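Local coordinates for membrane-associated protein VP24 (Marburg virus - Musoke, Kenya, 1980, PDB 4OR8) that may act as a minor matrix protein with a role in assembly of the viral nucleocapsid and in virion budding, at residues I44-V49 with T53-N58; L136-L141 with K196-Q201. One frame throughout, in Å; residues are numbered along the deposited sequence.

Contact 1: residues I44-V49 with T53-N58; sequences IKEPSV and TVKWGN
Ile-44 and Lys-55 bond to each other through both backbone groups, Ile-44 N to Lys-55 O at 3.2 Å and Lys-55 N to Ile-44 O at 3.0 Å. A second such pair joins Glu-46 and Thr-53, with Thr-53 N giving its hydrogen to Glu-46 O at 2.7 Å. Between them Lys-45 and Val-54 form a non-hydrogen-bonded pair, where CA-H groups add close contacts to carbonyls: Val-54 CA lies 3.2 Å from Ile-44 O.

Apolar contact on that middle pair is made by aliphatic carbons, Lys-45 CG resting 3.7 Å from Val-54 CG2, before the lysine chain bends at its third torsion and leads its amine away. On the other face sit Ile-44, Glu-46, Thr-53 and Lys-55. The carboxylate of Glu-46 slants across toward the extended Lys-55, but Glu-46 OE2 stays 4.6 Å from Lys-55 NZ, too far for a salt bridge. Near the turn the hydroxyls of Ser-48 and Thr-53 make a weak hydrogen bond.

Val-54 also bonds through its backbone to Phe-61 on strand 59-64. The arrangement is a beta hairpin, forming two strands of a three-stranded antiparallel sheet with 44-48 outermost within this chain.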
loop_
_atom_site.group_PDB
_atom_site.type_symbol
_atom_site.label_atom_id
_atom_site.label_comp_id
_atom_site.label_asym_id
_atom_site.label_seq_id
_atom_site.Cartn_x
_atom_site.Cartn_y
_atom_site.Cartn_z
ATOM N N ILE B 44 3.547 13.768 18.052
ATOM C CA ILE B 44 4.546 12.918 18.691
ATOM C C ILE B 44 5.131 11.872 17.747
ATOM O O ILE B 44 4.574 10.786 17.593
ATOM C CB ILE B 44 3.960 12.188 19.919
ATOM C CG1 ILE B 44 3.133 13.150 20.777
ATOM C CG2 ILE B 44 5.074 11.550 20.735
ATOM C CD1 ILE B 44 3.940 14.279 21.381
ATOM N N LYS B 45 6.258 12.200 17.127
ATOM C CA LYS B 45 6.957 11.253 16.271
ATOM C C LYS B 45 8.024 10.513 17.066
ATOM O O LYS B 45 8.759 11.116 17.843
ATOM C CB LYS B 45 7.610 11.963 15.086
ATOM C CG LYS B 45 8.138 11.009 14.026
ATOM C CD LYS B 45 9.261 11.625 13.209
ATOM C CE LYS B 45 10.534 11.743 14.031
ATOM N NZ LYS B 45 11.652 12.327 13.242
ATOM N N GLU B 46 8.105 9.204 16.866
ATOM C CA GLU B 46 9.112 8.394 17.536
ATOM C C GLU B 46 9.433 7.150 16.720
ATOM O O GLU B 46 8.528 6.475 16.226
ATOM C CB GLU B 46 8.652 8.011 18.942
ATOM C CG GLU B 46 7.213 7.525 19.018
ATOM C CD GLU B 46 6.826 7.079 20.416
ATOM O OE1 GLU B 46 7.737 6.774 21.215
ATOM O OE2 GLU B 46 5.614 7.037 20.717
ATOM N N PRO B 47 10.731 6.846 16.572
ATOM C CA PRO B 47 11.177 5.708 15.762
ATOM C C PRO B 47 10.635 4.393 16.302
ATOM O O PRO B 47 10.534 4.221 17.515
ATOM C CB PRO B 47 12.703 5.753 15.903
ATOM C CG PRO B 47 12.952 6.512 17.161
ATOM C CD PRO B 47 11.855 7.527 17.236
ATOM N N SER B 48 10.274 3.485 15.402
ATOM C CA SER B 48 9.787 2.174 15.803
ATOM C C SER B 48 10.183 1.128 14.773
ATOM O O SER B 48 10.919 1.420 13.831
ATOM C CB SER B 48 8.268 2.186 16.002
ATOM O OG SER B 48 7.585 2.294 14.764
ATOM N N VAL B 49 9.692 -0.091 14.959
ATOM C CA VAL B 49 10.070 -1.207 14.105
ATOM C C VAL B 49 9.651 -0.978 12.661
ATOM O O VAL B 49 8.464 -0.938 12.344
ATOM C CB VAL B 49 9.454 -2.520 14.598
ATOM C CG1 VAL B 49 9.871 -3.664 13.693
ATOM C CG2 VAL B 49 9.872 -2.786 16.033
ATOM N N THR B 53 6.468 5.947 14.589
ATOM C CA THR B 53 5.106 6.064 15.073
ATOM C C THR B 53 4.806 7.530 15.336
ATOM O O THR B 53 5.578 8.226 15.996
ATOM C CB THR B 53 4.879 5.248 16.352
ATOM O OG1 THR B 53 4.795 3.857 16.018
ATOM C CG2 THR B 53 3.589 5.669 17.034
ATOM N N VAL B 54 3.693 8.005 14.795
ATOM C CA VAL B 54 3.254 9.358 15.076
ATOM C C VAL B 54 1.887 9.341 15.731
ATOM O O VAL B 54 0.932 8.777 15.194
ATOM C CB VAL B 54 3.211 10.224 13.816
ATOM C CG1 VAL B 54 2.712 11.609 14.163
ATOM C CG2 VAL B 54 4.591 10.295 13.185
ATOM N N LYS B 55 1.809 9.950 16.908
ATOM C CA LYS B 55 0.551 10.064 17.627
ATOM C C LYS B 55 -0.003 11.471 17.506
ATOM O O LYS B 55 0.675 12.452 17.817
ATOM C CB LYS B 55 0.731 9.685 19.097
ATOM C CG LYS B 55 1.106 8.228 19.306
ATOM C CD LYS B 55 1.169 7.869 20.777
ATOM C CE LYS B 55 1.518 6.401 20.960
ATOM N NZ LYS B 55 1.506 5.997 22.392
ATOM N N TRP B 56 -1.237 11.562 17.033
ATOM C CA TRP B 56 -1.943 12.830 16.961
ATOM C C TRP B 56 -3.421 12.569 17.186
ATOM O O TRP B 56 -4.005 11.700 16.543
ATOM C CB TRP B 56 -1.719 13.504 15.611
ATOM C CG TRP B 56 -2.540 14.732 15.439
ATOM C CD1 TRP B 56 -2.199 16.002 15.791
ATOM C CD2 TRP B 56 -3.857 14.808 14.884
ATOM N NE1 TRP B 56 -3.218 16.867 15.485
ATOM C CE2 TRP B 56 -4.250 16.157 14.928
ATOM C CE3 TRP B 56 -4.741 13.864 14.354
ATOM C CZ2 TRP B 56 -5.488 16.589 14.459
ATOM C CZ3 TRP B 56 -5.967 14.292 13.890
ATOM C CH2 TRP B 56 -6.330 15.641 13.944
ATOM N N GLY B 57 -4.024 13.321 18.099
ATOM C CA GLY B 57 -5.379 13.032 18.523
ATOM C C GLY B 57 -5.400 11.634 19.105
ATOM O O GLY B 57 -4.518 11.271 19.882
ATOM N N ASN B 58 -6.392 10.840 18.720
ATOM C CA ASN B 58 -6.436 9.443 19.131
ATOM C C ASN B 58 -5.977 8.511 18.013
ATOM O O ASN B 58 -6.276 7.319 18.025
ATOM C CB ASN B 58 -7.836 9.057 19.620
ATOM C CG ASN B 58 -8.898 9.268 18.565
ATOM O OD1 ASN B 58 -8.636 9.844 17.511
ATOM N ND2 ASN B 58 -10.113 8.813 18.849
#

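Contact 2: residues L136-L141 with K196-Q201; sequences LSEWLL and KLTGQQ
Leu-141, near the end of helix 127-142, points toward the turn 196-201 and has more surface buried here than any other residue. One methyl does the touching: CD1 of Leu-141 lies 3.7 Å from CD1 of Leu-197 and 3.9 Å from CB of the same leucine. The two side chains, both buried, cross at about a right angle, so the Leu-141 methyl meets both the root and one branch of its partner.

Thr-198 comes next, and it meets the helix with its methyl. CG2 of Thr-198 packs 3.6 Å from CG of Glu-138 and 3.7 Å from OE2 of that residue, the extended glutamate running slantwise past it; the methyl meets CG and this one carboxylate oxygen in van der Waals contact, and no hydrogen bond joins the two residues. With chi1 at 68°, the threonine hydroxyl is turned back onto its own chain, where Thr-198 OG1 donates to Leu-197 O at 2.7 Å. OG1 sits above the plane of that carbonyl, at a C=O...donor angle of 95°, and so is not on a lone pair.

Leu-197 also pairs with Gln-200 through weak backbone bonds in both directions. Thr-198 and Gly-199 between them both have positive phi, the geometry of a type I' turn, closing the hairpin. Gln-200 directs its amide toward the helix, yet its NE2 stops 3.9 Å from Leu-141 O, beyond hydrogen-bonding range.

The turn links strands 192-196 and 201-206 of the mixed sheet, so this packing sets one end of that hairpin against helix 127-142. Leu-142 of the same helix also touches Thr-198 and Gln-200, while Gln-200 reaches Val-215 and Arg-217 on strand 210-221.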
loop_
_atom_site.group_PDB
_atom_site.type_symbol
_atom_site.label_atom_id
_atom_site.label_comp_id
_atom_site.label_asym_id
_atom_site.label_seq_id
_atom_site.Cartn_x
_atom_site.Cartn_y
_atom_site.Cartn_z
ATOM N N LEU B 136 -4.581 24.851 13.773
ATOM C CA LEU B 136 -3.967 23.525 13.744
ATOM C C LEU B 136 -3.520 23.171 12.338
ATOM O O LEU B 136 -2.412 22.681 12.127
ATOM C CB LEU B 136 -4.942 22.463 14.254
ATOM C CG LEU B 136 -5.287 22.507 15.742
ATOM C CD1 LEU B 136 -6.309 21.433 16.094
ATOM C CD2 LEU B 136 -4.034 22.356 16.585
ATOM N N SER B 137 -4.395 23.432 11.376
ATOM C CA SER B 137 -4.113 23.124 9.983
ATOM C C SER B 137 -2.869 23.852 9.486
ATOM O O SER B 137 -2.020 23.255 8.826
ATOM C CB SER B 137 -5.316 23.467 9.106
ATOM O OG SER B 137 -5.074 23.094 7.763
ATOM N N GLU B 138 -2.766 25.141 9.806
ATOM C CA GLU B 138 -1.608 25.933 9.406
ATOM C C GLU B 138 -0.343 25.405 10.065
ATOM O O GLU B 138 0.719 25.368 9.447
ATOM C CB GLU B 138 -1.802 27.410 9.753
ATOM C CG GLU B 138 -2.745 28.150 8.819
ATOM C CD GLU B 138 -2.847 29.635 9.136
ATOM O OE1 GLU B 138 -2.380 30.056 10.218
ATOM O OE2 GLU B 138 -3.398 30.383 8.299
ATOM N N TRP B 139 -0.472 24.993 11.321
ATOM C CA TRP B 139 0.646 24.443 12.074
ATOM C C TRP B 139 1.169 23.153 11.446
ATOM O O TRP B 139 2.377 22.918 11.402
ATOM C CB TRP B 139 0.236 24.204 13.530
ATOM C CG TRP B 139 1.142 23.279 14.271
ATOM C CD1 TRP B 139 2.467 23.464 14.530
ATOM C CD2 TRP B 139 0.788 22.025 14.866
ATOM N NE1 TRP B 139 2.963 22.399 15.243
ATOM C CE2 TRP B 139 1.951 21.502 15.462
ATOM C CE3 TRP B 139 -0.399 21.292 14.947
ATOM C CZ2 TRP B 139 1.965 20.281 16.130
ATOM C CZ3 TRP B 139 -0.387 20.079 15.617
ATOM C CH2 TRP B 139 0.788 19.587 16.197
ATOM N N LEU B 140 0.257 22.322 10.953
ATOM C CA LEU B 140 0.650 21.059 10.341
ATOM C C LEU B 140 1.274 21.259 8.961
ATOM O O LEU B 140 2.196 20.538 8.582
ATOM C CB LEU B 140 -0.546 20.111 10.255
ATOM C CG LEU B 140 -1.074 19.597 11.595
ATOM C CD1 LEU B 140 -2.451 18.984 11.429
ATOM C CD2 LEU B 140 -0.105 18.588 12.185
ATOM N N LEU B 141 0.780 22.243 8.220
ATOM C CA LEU B 141 1.251 22.473 6.858
ATOM C C LEU B 141 2.557 23.260 6.794
ATOM O O LEU B 141 3.405 22.993 5.943
ATOM C CB LEU B 141 0.180 23.192 6.032
ATOM C CG LEU B 141 -1.090 22.407 5.701
ATOM C CD1 LEU B 141 -2.124 23.309 5.056
ATOM C CD2 LEU B 141 -0.765 21.236 4.794
ATOM N N LYS B 196 -5.386 24.514 -2.765
ATOM C CA LYS B 196 -4.514 25.614 -2.369
ATOM C C LYS B 196 -4.778 25.945 -0.907
ATOM O O LYS B 196 -5.927 26.091 -0.501
ATOM C CB LYS B 196 -4.751 26.856 -3.229
ATOM C CG LYS B 196 -4.075 26.836 -4.587
ATOM C CD LYS B 196 -4.873 26.035 -5.600
ATOM C CE LYS B 196 -4.338 26.238 -7.008
ATOM N NZ LYS B 196 -5.102 25.445 -8.009
ATOM N N LEU B 197 -3.715 26.050 -0.119
ATOM C CA LEU B 197 -3.843 26.359 1.299
ATOM C C LEU B 197 -2.676 27.218 1.771
ATOM O O LEU B 197 -1.514 26.834 1.627
ATOM C CB LEU B 197 -3.922 25.074 2.130
ATOM C CG LEU B 197 -5.214 24.250 2.066
ATOM C CD1 LEU B 197 -5.083 22.957 2.863
ATOM C CD2 LEU B 197 -6.399 25.066 2.560
ATOM N N THR B 198 -3.003 28.382 2.328
ATOM C CA THR B 198 -2.016 29.325 2.865
ATOM C C THR B 198 -0.850 29.625 1.922
ATOM O O THR B 198 0.302 29.689 2.349
ATOM C CB THR B 198 -1.466 28.865 4.231
ATOM O OG1 THR B 198 -0.682 27.677 4.061
ATOM C CG2 THR B 198 -2.606 28.589 5.199
ATOM N N GLY B 199 -1.155 29.804 0.642
ATOM C CA GLY B 199 -0.157 30.215 -0.328
ATOM C C GLY B 199 0.763 29.111 -0.821
ATOM O O GLY B 199 1.924 29.368 -1.147
ATOM N N GLN B 200 0.256 27.884 -0.878
ATOM C CA GLN B 200 1.025 26.788 -1.458
ATOM C C GLN B 200 0.155 25.683 -2.050
ATOM O O GLN B 200 -0.684 25.095 -1.363
ATOM C CB GLN B 200 2.040 26.225 -0.456
ATOM C CG GLN B 200 1.475 25.794 0.885
ATOM C CD GLN B 200 2.575 25.435 1.868
ATOM O OE1 GLN B 200 3.417 26.268 2.202
ATOM N NE2 GLN B 200 2.584 24.187 2.320
ATOM N N GLN B 201 0.368 25.409 -3.334
ATOM C CA GLN B 201 -0.419 24.417 -4.053
ATOM C C GLN B 201 -0.055 22.999 -3.626
ATOM O O GLN B 201 1.086 22.570 -3.777
ATOM C CB GLN B 201 -0.218 24.569 -5.559
ATOM C CG GLN B 201 -1.271 23.854 -6.385
ATOM C CD GLN B 201 -0.931 23.814 -7.860
ATOM O OE1 GLN B 201 0.212 23.553 -8.240
ATOM N NE2 GLN B 201 -1.925 24.072 -8.702
#

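How the contacts relate
Contact 1 is partly buried and lies toward the surface, whereas contact 2 is a buried contact; their centres are about 21 Å apart. Contact 1 joins neighbouring strands of the small antiparallel sheet and depends on backbone hydrogen bonds. Contact 2 brings a helix and a strand-connecting turn together from distant parts of the sequence, with no hydrogen bond between them and mainly methyl groups in touch. They share no strand or helix, but they do meet: Trp-56, beyond the paired residues of contact 1, packs its indole NE1 4.3 Å from CZ3 of Trp-139 on helix 127-142. Both contacts also reach the second subunit.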